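Local coordinates for type II restriction enzyme BsoBI (Geobacillus stearothermophilus, PDB 1DC1), which recognises the double-stranded DNA sequence 5'-CYCGRG-3' as a homodimer and cleaves it after the first C, leaving terminal 5'-phosphates, at residues V55-L63 with I99-F110; L236-P247 with P275-E285. All blocks are in the same frame, centred on the assembly; numbering follows the deposited sequence.

Interaction 1: residues V55-L63 with I99-F110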
loop_
_atom_site.group_PDB
_atom_site.type_symbol
_atom_site.label_atom_id
_atom_site.label_comp_id
_atom_site.label_asym_id
_atom_site.label_seq_id
_atom_site.Cartn_x
_atom_site.Cartn_y
_atom_site.Cartn_z
ATOM N N VAL D 55 -27.869 26.495 -0.447
ATOM C CA VAL D 55 -29.206 26.882 -0.892
ATOM C C VAL D 55 -30.279 25.864 -0.403
ATOM O O VAL D 55 -31.455 26.211 -0.359
ATOM C CB VAL D 55 -29.290 27.121 -2.418
ATOM C CG1 VAL D 55 -28.039 27.856 -2.892
ATOM C CG2 VAL D 55 -29.477 25.841 -3.126
ATOM N N ALA D 56 -29.878 24.642 0.002
ATOM C CA ALA D 56 -30.814 23.644 0.528
ATOM C C ALA D 56 -31.150 24.098 1.935
ATOM O O ALA D 56 -30.266 24.436 2.727
ATOM C CB ALA D 56 -30.175 22.287 0.564
ATOM N N LYS D 57 -32.434 24.126 2.267
ATOM C CA LYS D 57 -32.791 24.566 3.588
ATOM C C LYS D 57 -32.916 23.355 4.465
ATOM O O LYS D 57 -32.882 23.474 5.678
ATOM C CB LYS D 57 -34.078 25.389 3.540
ATOM C CG LYS D 57 -33.930 26.823 2.942
ATOM C CD LYS D 57 -32.521 27.124 2.418
ATOM C CE LYS D 57 -31.838 28.273 3.161
ATOM N NZ LYS D 57 -31.325 27.875 4.514
ATOM N N THR D 58 -33.026 22.182 3.848
ATOM C CA THR D 58 -33.133 20.929 4.600
ATOM C C THR D 58 -32.277 19.868 3.952
ATOM O O THR D 58 -32.002 19.952 2.773
ATOM C CB THR D 58 -34.593 20.380 4.628
ATOM O OG1 THR D 58 -34.916 19.818 3.348
ATOM C CG2 THR D 58 -35.583 21.497 4.964
ATOM N N PRO D 59 -31.813 18.887 4.730
ATOM C CA PRO D 59 -30.993 17.830 4.131
ATOM C C PRO D 59 -31.639 17.219 2.903
ATOM O O PRO D 59 -30.962 16.993 1.913
ATOM C CB PRO D 59 -30.821 16.825 5.265
ATOM C CG PRO D 59 -30.911 17.647 6.494
ATOM C CD PRO D 59 -31.905 18.759 6.192
ATOM N N LYS D 60 -32.947 16.971 2.931
ATOM C CA LYS D 60 -33.578 16.340 1.774
ATOM C C LYS D 60 -33.541 17.216 0.574
ATOM O O LYS D 60 -33.581 16.739 -0.552
ATOM C CB LYS D 60 -35.014 15.937 2.078
ATOM C CG LYS D 60 -35.052 14.601 2.767
ATOM C CD LYS D 60 -36.468 14.180 3.104
ATOM C CE LYS D 60 -36.592 13.617 4.531
ATOM N NZ LYS D 60 -37.382 14.512 5.489
ATOM N N ASP D 61 -33.437 18.516 0.807
ATOM C CA ASP D 61 -33.386 19.450 -0.305
ATOM C C ASP D 61 -32.099 19.289 -1.116
ATOM O O ASP D 61 -32.065 19.637 -2.299
ATOM C CB ASP D 61 -33.501 20.893 0.205
ATOM C CG ASP D 61 -34.931 21.292 0.583
ATOM O OD1 ASP D 61 -35.897 20.637 0.111
ATOM O OD2 ASP D 61 -35.063 22.273 1.356
ATOM N N LEU D 62 -31.057 18.750 -0.483
ATOM C CA LEU D 62 -29.754 18.551 -1.144
ATOM C C LEU D 62 -29.890 17.601 -2.346
ATOM O O LEU D 62 -29.102 17.683 -3.296
ATOM C CB LEU D 62 -28.698 18.026 -0.112
ATOM C CG LEU D 62 -28.386 18.898 1.145
ATOM C CD1 LEU D 62 -27.645 18.119 2.214
ATOM C CD2 LEU D 62 -27.570 20.112 0.713
ATOM N N LEU D 63 -30.902 16.735 -2.298
ATOM C CA LEU D 63 -31.152 15.786 -3.374
ATOM C C LEU D 63 -31.540 16.464 -4.688
ATOM O O LEU D 63 -31.488 15.857 -5.758
ATOM C CB LEU D 63 -32.260 14.851 -2.959
ATOM C CG LEU D 63 -31.846 13.987 -1.787
ATOM C CD1 LEU D 63 -33.017 13.157 -1.239
ATOM C CD2 LEU D 63 -30.737 13.097 -2.311
ATOM N N ILE D 99 -27.895 11.282 4.356
ATOM C CA ILE D 99 -28.952 12.197 4.777
ATOM C C ILE D 99 -29.649 11.720 6.072
ATOM O O ILE D 99 -29.750 12.485 7.019
ATOM C CB ILE D 99 -30.002 12.424 3.632
ATOM C CG1 ILE D 99 -29.386 13.274 2.521
ATOM C CG2 ILE D 99 -31.262 13.130 4.174
ATOM C CD1 ILE D 99 -30.213 13.306 1.270
ATOM N N GLU D 100 -30.057 10.451 6.134
ATOM C CA GLU D 100 -30.765 9.949 7.310
ATOM C C GLU D 100 -29.920 9.697 8.511
ATOM O O GLU D 100 -30.371 9.935 9.622
ATOM C CB GLU D 100 -31.521 8.658 6.972
ATOM C CG GLU D 100 -32.494 8.827 5.789
ATOM C CD GLU D 100 -33.181 7.529 5.387
ATOM O OE1 GLU D 100 -32.794 6.474 5.929
ATOM O OE2 GLU D 100 -34.092 7.561 4.530
ATOM N N ASN D 101 -28.690 9.241 8.302
ATOM C CA ASN D 101 -27.839 8.899 9.427
ATOM C C ASN D 101 -27.007 10.014 9.976
ATOM O O ASN D 101 -26.635 9.999 11.169
ATOM C CB ASN D 101 -26.895 7.746 9.069
ATOM C CG ASN D 101 -27.637 6.509 8.659
ATOM O OD1 ASN D 101 -28.721 6.248 9.186
ATOM N ND2 ASN D 101 -27.074 5.735 7.718
ATOM N N PHE D 102 -26.703 10.992 9.141
ATOM C CA PHE D 102 -25.847 12.075 9.616
ATOM C C PHE D 102 -26.370 13.517 9.474
ATOM O O PHE D 102 -26.288 14.317 10.420
ATOM C CB PHE D 102 -24.468 11.941 8.932
ATOM C CG PHE D 102 -23.818 10.616 9.196
ATOM C CD1 PHE D 102 -23.373 10.293 10.479
ATOM C CD2 PHE D 102 -23.626 9.702 8.180
ATOM C CE1 PHE D 102 -22.732 9.075 10.738
ATOM C CE2 PHE D 102 -22.979 8.476 8.444
ATOM C CZ PHE D 102 -22.532 8.165 9.715
ATOM N N LEU D 103 -26.929 13.837 8.322
ATOM C CA LEU D 103 -27.345 15.200 8.104
ATOM C C LEU D 103 -28.576 15.573 8.868
ATOM O O LEU D 103 -28.601 16.610 9.492
ATOM C CB LEU D 103 -27.486 15.493 6.606
ATOM C CG LEU D 103 -26.241 15.166 5.728
ATOM C CD1 LEU D 103 -26.422 15.710 4.320
ATOM C CD2 LEU D 103 -24.958 15.728 6.355
ATOM N N GLU D 104 -29.599 14.738 8.857
ATOM C CA GLU D 104 -30.798 15.091 9.619
ATOM C C GLU D 104 -30.440 15.164 11.104
ATOM O O GLU D 104 -30.809 16.091 11.807
ATOM C CB GLU D 104 -31.866 14.098 9.279
ATOM C CG GLU D 104 -31.977 14.048 7.796
ATOM C CD GLU D 104 -33.226 13.423 7.281
ATOM O OE1 GLU D 104 -33.564 12.320 7.754
ATOM O OE2 GLU D 104 -33.851 14.053 6.391
ATOM N N PRO D 105 -29.729 14.164 11.610
ATOM C CA PRO D 105 -29.337 14.227 13.018
ATOM C C PRO D 105 -28.511 15.483 13.413
ATOM O O PRO D 105 -28.523 15.874 14.588
ATOM C CB PRO D 105 -28.527 12.926 13.222
ATOM C CG PRO D 105 -29.123 11.987 12.215
ATOM C CD PRO D 105 -29.404 12.861 11.003
ATOM N N ALA D 106 -27.763 16.073 12.463
ATOM C CA ALA D 106 -26.947 17.268 12.743
ATOM C C ALA D 106 -27.834 18.515 12.831
ATOM O O ALA D 106 -27.377 19.619 13.190
ATOM C CB ALA D 106 -25.883 17.465 11.671
ATOM N N GLY D 107 -29.097 18.321 12.454
ATOM C CA GLY D 107 -30.093 19.377 12.536
ATOM C C GLY D 107 -29.677 20.693 11.927
ATOM O O GLY D 107 -29.486 20.773 10.728
ATOM N N GLU D 108 -29.542 21.727 12.741
ATOM C CA GLU D 108 -29.150 23.040 12.208
ATOM C C GLU D 108 -27.732 23.030 11.655
ATOM O O GLU D 108 -27.382 23.901 10.886
ATOM C CB GLU D 108 -29.209 24.148 13.288
ATOM C CG GLU D 108 -30.581 24.621 13.688
ATOM C CD GLU D 108 -30.610 25.192 15.116
ATOM O OE1 GLU D 108 -30.081 26.304 15.335
ATOM O OE2 GLU D 108 -31.166 24.523 16.028
ATOM N N GLU D 109 -26.914 22.078 12.085
ATOM C CA GLU D 109 -25.527 22.016 11.616
ATOM C C GLU D 109 -25.338 21.062 10.451
ATOM O O GLU D 109 -24.231 20.602 10.204
ATOM C CB GLU D 109 -24.624 21.575 12.756
ATOM C CG GLU D 109 -24.923 22.270 14.048
ATOM C CD GLU D 109 -24.859 23.766 13.897
ATOM O OE1 GLU D 109 -23.808 24.240 13.434
ATOM O OE2 GLU D 109 -25.854 24.459 14.228
ATOM N N PHE D 110 -26.409 20.771 9.727
ATOM C CA PHE D 110 -26.316 19.834 8.604
ATOM C C PHE D 110 -25.366 20.218 7.425
ATOM O O PHE D 110 -24.770 19.310 6.803
ATOM C CB PHE D 110 -27.728 19.470 8.067
ATOM C CG PHE D 110 -28.284 20.395 6.983
ATOM C CD1 PHE D 110 -29.126 21.455 7.311
ATOM C CD2 PHE D 110 -28.066 20.135 5.636
ATOM C CE1 PHE D 110 -29.733 22.219 6.320
ATOM C CE2 PHE D 110 -28.669 20.893 4.646
ATOM C CZ PHE D 110 -29.504 21.937 4.986
HETATM O O HOH W 1 -34.648 16.950 5.505
#

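Interaction 2: residues L236-P247 with P275-E285. With nucleotides of chain A.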
loop_
_atom_site.group_PDB
_atom_site.type_symbol
_atom_site.label_atom_id
_atom_site.label_comp_id
_atom_site.label_asym_id
_atom_site.label_seq_id
_atom_site.Cartn_x
_atom_site.Cartn_y
_atom_site.Cartn_z
ATOM N N LEU D 236 17.691 -4.899 -23.020
ATOM C CA LEU D 236 19.027 -4.952 -22.392
ATOM C C LEU D 236 18.927 -4.944 -20.868
ATOM O O LEU D 236 19.699 -5.610 -20.203
ATOM C CB LEU D 236 19.897 -3.740 -22.782
ATOM C CG LEU D 236 20.370 -3.642 -24.237
ATOM C CD1 LEU D 236 21.061 -2.335 -24.481
ATOM C CD2 LEU D 236 21.303 -4.821 -24.549
ATOM N N LEU D 237 17.973 -4.188 -20.334
ATOM C CA LEU D 237 17.822 -4.060 -18.900
ATOM C C LEU D 237 16.383 -3.796 -18.506
ATOM O O LEU D 237 15.668 -3.126 -19.243
ATOM C CB LEU D 237 18.725 -2.909 -18.385
ATOM C CG LEU D 237 18.655 -2.415 -16.918
ATOM C CD1 LEU D 237 20.003 -1.873 -16.548
ATOM C CD2 LEU D 237 17.559 -1.336 -16.728
ATOM N N LEU D 238 15.969 -4.354 -17.352
ATOM C CA LEU D 238 14.639 -4.124 -16.764
ATOM C C LEU D 238 14.892 -3.811 -15.294
ATOM O O LEU D 238 15.739 -4.425 -14.653
ATOM C CB LEU D 238 13.718 -5.329 -16.936
ATOM C CG LEU D 238 13.609 -5.696 -18.432
ATOM C CD1 LEU D 238 14.353 -6.979 -18.701
ATOM C CD2 LEU D 238 12.201 -5.814 -18.827
ATOM N N GLY D 239 14.199 -2.807 -14.770
ATOM C CA GLY D 239 14.449 -2.461 -13.393
ATOM C C GLY D 239 13.240 -1.897 -12.690
ATOM O O GLY D 239 12.304 -1.416 -13.332
ATOM N N GLU D 240 13.267 -1.973 -11.368
ATOM C CA GLU D 240 12.192 -1.466 -10.524
ATOM C C GLU D 240 12.764 -0.237 -9.839
ATOM O O GLU D 240 13.934 -0.204 -9.488
ATOM C CB GLU D 240 11.770 -2.505 -9.475
ATOM C CG GLU D 240 10.422 -3.259 -9.700
ATOM C CD GLU D 240 9.962 -3.416 -11.181
ATOM O OE1 GLU D 240 9.579 -2.394 -11.799
ATOM O OE2 GLU D 240 9.949 -4.561 -11.725
ATOM N N LEU D 241 11.937 0.787 -9.661
ATOM C CA LEU D 241 12.369 2.054 -9.042
ATOM C C LEU D 241 11.331 2.425 -8.002
ATOM O O LEU D 241 10.194 2.654 -8.364
ATOM C CB LEU D 241 12.460 3.164 -10.120
ATOM C CG LEU D 241 12.612 4.654 -9.747
ATOM C CD1 LEU D 241 13.898 4.862 -8.953
ATOM C CD2 LEU D 241 12.650 5.531 -11.024
ATOM N N LYS D 242 11.723 2.457 -6.722
ATOM C CA LYS D 242 10.818 2.788 -5.601
ATOM C C LYS D 242 11.216 4.138 -5.000
ATOM O O LYS D 242 12.308 4.275 -4.444
ATOM C CB LYS D 242 10.888 1.693 -4.555
ATOM C CG LYS D 242 10.978 0.309 -5.178
ATOM C CD LYS D 242 9.733 -0.477 -4.995
ATOM C CE LYS D 242 8.589 0.168 -5.660
ATOM N NZ LYS D 242 8.373 -0.503 -6.967
ATOM N N GLY D 243 10.348 5.137 -5.167
ATOM C CA GLY D 243 10.639 6.463 -4.673
ATOM C C GLY D 243 10.062 6.750 -3.301
ATOM O O GLY D 243 10.133 7.866 -2.819
ATOM N N GLY D 244 9.454 5.753 -2.681
ATOM C CA GLY D 244 8.892 5.983 -1.370
ATOM C C GLY D 244 9.958 6.331 -0.341
ATOM O O GLY D 244 11.090 5.828 -0.373
ATOM N N ILE D 245 9.605 7.191 0.602
ATOM C CA ILE D 245 10.540 7.593 1.671
ATOM C C ILE D 245 10.198 6.988 3.006
ATOM O O ILE D 245 10.884 7.244 3.962
ATOM C CB ILE D 245 10.580 9.156 1.915
ATOM C CG1 ILE D 245 9.196 9.799 1.807
ATOM C CG2 ILE D 245 11.506 9.774 0.878
ATOM C CD1 ILE D 245 8.400 9.885 3.040
ATOM N N ASP D 246 9.130 6.196 3.076
ATOM C CA ASP D 246 8.699 5.665 4.358
ATOM C C ASP D 246 9.440 4.373 4.684
ATOM O O ASP D 246 9.337 3.398 3.947
ATOM C CB ASP D 246 7.170 5.460 4.311
ATOM C CG ASP D 246 6.627 4.739 5.534
ATOM O OD1 ASP D 246 7.255 4.831 6.624
ATOM O OD2 ASP D 246 5.564 4.084 5.403
ATOM N N PRO D 247 10.230 4.360 5.783
ATOM C CA PRO D 247 10.923 3.118 6.084
ATOM C C PRO D 247 9.947 1.941 6.332
ATOM O O PRO D 247 10.296 0.800 6.073
ATOM C CB PRO D 247 11.751 3.450 7.324
ATOM C CG PRO D 247 11.195 4.645 7.872
ATOM C CD PRO D 247 10.527 5.409 6.768
ATOM N N PRO D 275 18.388 -10.535 -19.664
ATOM C CA PRO D 275 18.524 -9.064 -19.580
ATOM C C PRO D 275 19.105 -8.686 -18.196
ATOM O O PRO D 275 18.996 -9.468 -17.210
ATOM C CB PRO D 275 17.092 -8.557 -19.732
ATOM C CG PRO D 275 16.220 -9.714 -19.322
ATOM C CD PRO D 275 16.982 -10.935 -19.850
ATOM N N LYS D 276 19.751 -7.529 -18.101
ATOM C CA LYS D 276 20.274 -7.088 -16.799
ATOM C C LYS D 276 19.067 -6.665 -15.965
ATOM O O LYS D 276 18.034 -6.305 -16.520
ATOM C CB LYS D 276 21.203 -5.866 -16.944
ATOM C CG LYS D 276 22.500 -6.145 -17.695
ATOM C CD LYS D 276 23.227 -4.833 -17.909
ATOM C CE LYS D 276 24.516 -5.014 -18.659
ATOM N NZ LYS D 276 24.664 -6.384 -19.219
ATOM N N THR D 277 19.187 -6.729 -14.646
ATOM C CA THR D 277 18.081 -6.303 -13.786
ATOM C C THR D 277 18.619 -5.382 -12.701
ATOM O O THR D 277 19.742 -5.544 -12.229
ATOM C CB THR D 277 17.325 -7.486 -13.100
ATOM O OG1 THR D 277 18.257 -8.253 -12.351
ATOM C CG2 THR D 277 16.573 -8.370 -14.153
ATOM N N ILE D 278 17.834 -4.375 -12.332
ATOM C CA ILE D 278 18.279 -3.447 -11.289
ATOM C C ILE D 278 17.122 -3.099 -10.341
ATOM O O ILE D 278 15.949 -3.234 -10.684
ATOM C CB ILE D 278 18.913 -2.078 -11.879
ATOM C CG1 ILE D 278 17.830 -1.210 -12.555
ATOM C CG2 ILE D 278 20.066 -2.367 -12.833
ATOM C CD1 ILE D 278 18.360 0.144 -13.073
ATOM N N PHE D 279 17.496 -2.684 -9.136
ATOM C CA PHE D 279 16.564 -2.221 -8.124
ATOM C C PHE D 279 17.117 -0.916 -7.564
ATOM O O PHE D 279 18.262 -0.868 -7.104
ATOM C CB PHE D 279 16.410 -3.191 -6.967
ATOM C CG PHE D 279 15.474 -2.679 -5.919
ATOM C CD1 PHE D 279 14.091 -2.784 -6.098
ATOM C CD2 PHE D 279 15.955 -2.000 -4.795
ATOM C CE1 PHE D 279 13.194 -2.213 -5.181
ATOM C CE2 PHE D 279 15.047 -1.421 -3.854
ATOM C CZ PHE D 279 13.678 -1.532 -4.061
ATOM N N ILE D 280 16.316 0.141 -7.608
ATOM C CA ILE D 280 16.724 1.439 -7.069
ATOM C C ILE D 280 15.634 1.807 -6.075
ATOM O O ILE D 280 14.467 1.770 -6.405
ATOM C CB ILE D 280 16.770 2.531 -8.176
ATOM C CG1 ILE D 280 17.745 2.110 -9.278
ATOM C CG2 ILE D 280 17.110 3.900 -7.587
ATOM C CD1 ILE D 280 17.595 2.943 -10.573
ATOM N N GLY D 281 16.019 2.143 -4.850
ATOM C CA GLY D 281 15.016 2.500 -3.860
ATOM C C GLY D 281 15.446 3.648 -2.960
ATOM O O GLY D 281 16.604 3.731 -2.619
ATOM N N ALA D 282 14.520 4.532 -2.580
ATOM C CA ALA D 282 14.856 5.629 -1.665
ATOM C C ALA D 282 14.797 5.166 -0.177
ATOM O O ALA D 282 15.522 5.698 0.674
ATOM C CB ALA D 282 13.908 6.855 -1.917
ATOM N N ALA D 283 13.947 4.183 0.129
ATOM C CA ALA D 283 13.808 3.633 1.488
ATOM C C ALA D 283 14.363 2.207 1.496
ATOM O O ALA D 283 13.719 1.267 1.023
ATOM C CB ALA D 283 12.353 3.624 1.892
ATOM N N ILE D 284 15.575 2.053 1.988
ATOM C CA ILE D 284 16.218 0.755 2.024
ATOM C C ILE D 284 16.659 0.479 3.462
ATOM O O ILE D 284 17.470 1.188 4.033
ATOM C CB ILE D 284 17.445 0.684 1.009
ATOM C CG1 ILE D 284 16.930 0.844 -0.430
ATOM C CG2 ILE D 284 18.177 -0.699 1.107
ATOM C CD1 ILE D 284 17.993 0.733 -1.566
ATOM N N GLU D 285 16.064 -0.562 4.029
ATOM C CA GLU D 285 16.307 -1.011 5.395
ATOM C C GLU D 285 17.380 -2.144 5.479
ATOM O O GLU D 285 17.740 -2.736 4.463
ATOM C CB GLU D 285 14.931 -1.425 5.985
ATOM C CG GLU D 285 14.008 -0.181 6.135
ATOM C CD GLU D 285 14.584 0.777 7.173
ATOM O OE1 GLU D 285 14.487 0.434 8.351
ATOM O OE2 GLU D 285 15.168 1.818 6.834
ATOM P P DG A 8 6.083 6.657 0.652
ATOM O OP1 DG A 8 6.824 7.858 0.304
ATOM O OP2 DG A 8 6.804 5.438 1.042
ATOM O "O5'" DG A 8 5.124 7.113 1.845
ATOM C "C5'" DG A 8 4.093 8.138 1.651
ATOM C "C4'" DG A 8 2.881 7.809 2.494
ATOM O "O4'" DG A 8 2.326 6.562 2.012
ATOM C "C3'" DG A 8 3.207 7.597 3.983
ATOM O "O3'" DG A 8 2.069 7.947 4.793
ATOM C "C2'" DG A 8 3.349 6.085 4.073
ATOM C "C1'" DG A 8 2.286 5.611 3.061
ATOM N N9 DG A 8 2.505 4.273 2.506
ATOM C C8 DG A 8 3.712 3.754 2.080
ATOM N N7 DG A 8 3.628 2.506 1.696
ATOM C C5 DG A 8 2.282 2.178 1.853
ATOM C C6 DG A 8 1.582 0.929 1.626
ATOM O O6 DG A 8 2.037 -0.138 1.234
ATOM N N1 DG A 8 0.226 1.024 1.935
ATOM C C2 DG A 8 -0.396 2.162 2.412
ATOM N N2 DG A 8 -1.713 2.088 2.636
ATOM N N3 DG A 8 0.241 3.318 2.650
ATOM C C4 DG A 8 1.567 3.259 2.345
ATOM P P DC A 7 6.596 4.456 -5.780
ATOM O OP1 DC A 7 7.766 5.350 -5.811
ATOM O OP2 DC A 7 6.793 2.977 -5.809
ATOM O "O5'" DC A 7 5.749 4.764 -4.478
ATOM C "C5'" DC A 7 5.339 6.110 -4.146
ATOM C "C4'" DC A 7 4.551 6.108 -2.854
ATOM O "O4'" DC A 7 3.324 5.322 -2.962
ATOM C "C3'" DC A 7 5.314 5.576 -1.631
ATOM O "O3'" DC A 7 5.006 6.380 -0.514
ATOM C "C2'" DC A 7 4.665 4.236 -1.371
ATOM C "C1'" DC A 7 3.238 4.435 -1.853
ATOM N N1 DC A 7 2.617 3.167 -2.281
ATOM C C2 DC A 7 1.361 2.795 -1.728
ATOM O O2 DC A 7 0.704 3.641 -1.071
ATOM N N3 DC A 7 0.883 1.536 -1.947
ATOM C C4 DC A 7 1.563 0.698 -2.745
ATOM N N4 DC A 7 1.079 -0.536 -2.921
ATOM C C5 DC A 7 2.788 1.094 -3.403
ATOM C C6 DC A 7 3.266 2.316 -3.146
HETATM O O HOH W 2 11.491 3.494 -1.565
#

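Interaction 1: residues V55-L63 with I99-F110
Pro59 sets its CD over the face of the Phe110 phenyl ring, 3.9 Å from the centroid and only 3° off the ring normal, a CH-pi contact in which the two side chains meet obliquely. Phe110 presents that face because its CG sits between the backbone N and the carbonyl carbon (chi1 89°). At the ring's rim, close to its plane, come the carbonyl oxygen of Ala56, 3.5 Å from Phe110 CZ, and the CD1 methyl of Leu62. That same methyl presses on Leu103 CD1 at 3.4 Å, tighter than usual for two carbons, the two leucines approaching at a slant. Pro59 CB packs 3.8 Å from Leu103 CB and also touches Ile99 CG2 and Glu104 CG. Ile99 sends its CD1 against Leu63, 3.5 Å from Leu63 CG. Polar links are thin: Lys60, bent at chi3 and chi4, crosses Glu104 at about a right angle, and its NZ stays 3.7 Å from Glu104 OE2, a long salt bridge. One water accepts from Lys60 N and donates to Glu104 OE2. The contact thus packs the loop that follows helix 21-53 onto the last turns of helix 88-103 and the start of helix 110-152, where Leu62 also meets Leu114 and Leu63 reaches back to Ile95.

Interaction 2: residues L236-P247 with P275-E285
The side chains of Lys242 and Phe279 cross at about a right angle, Lys242 CG resting 3.4 Å from Phe279 CE1. The lysine chain bends at chi2, chi3 and chi4 and turns its end away from strand 276-281; CE comes 3.3 Å from OP2 of DC7 of chain A, and NZ forms a salt bridge with another DNA phosphate. Phe279 reaches the lysine stem with CG anti to its own N (chi1 178°), and its CD1 also meets Glu240 CB. With an alanine here, the DNA phosphate bound by NZ would probably lose its charged mate, and Phe279 CE1 and CZ the stem they pack on. Glu240 bends at chi2 and bonds through OE1 to Asp212 N. Among the aliphatic pairs, Leu237 CD1 crosses to Ile278 CG2 at 3.7 Å, and Leu241 CD1 meets Ile280 CG2 at 3.6 Å. Ile278 CG1 also leans on Gly239 CA, where a side chain would clash. Seven backbone bonds run from Lys276 N to Ala282 N, the straightest being Lys242 N to Ile280 O (171°). Beyond the strand, Gly243 N bonds OP1 of DC7 of chain A at 2.7 Å, while Ile245 N bonds OP1 and Asp246 N bonds OP2 of DG8 of chain A. The strands, parallel within 22°, flank helix 247-270 in sequence as a beta-alpha-beta unit of the PDDEXK nuclease fold, where Asp212, Glu240 and Lys242 are the predicted catalytic magnesium site.

Overall arrangement
Interactions 1 and 2 share no helix or strand: their centres lie 50 Å apart and their nearest atoms about 29 Å. Interaction 1 is partly buried in a helical region 39 Å from the chain centre, joins a loop to helix ends, and buries 452 Å² without a direct hydrogen bond between its segments. Interaction 2, 12 Å from that centre, is a buried pairing of sheet strands, with 883 Å² and a ladder of backbone bonds. Here Lys242 and the backbone N atoms of Gly243, Ile245 and Asp246 meet DNA phosphates, whereas interaction 1, its nearest atom about 15 Å from the nucleic acid, has a long Lys60-Glu104 salt bridge. Both contacts touch the second subunit.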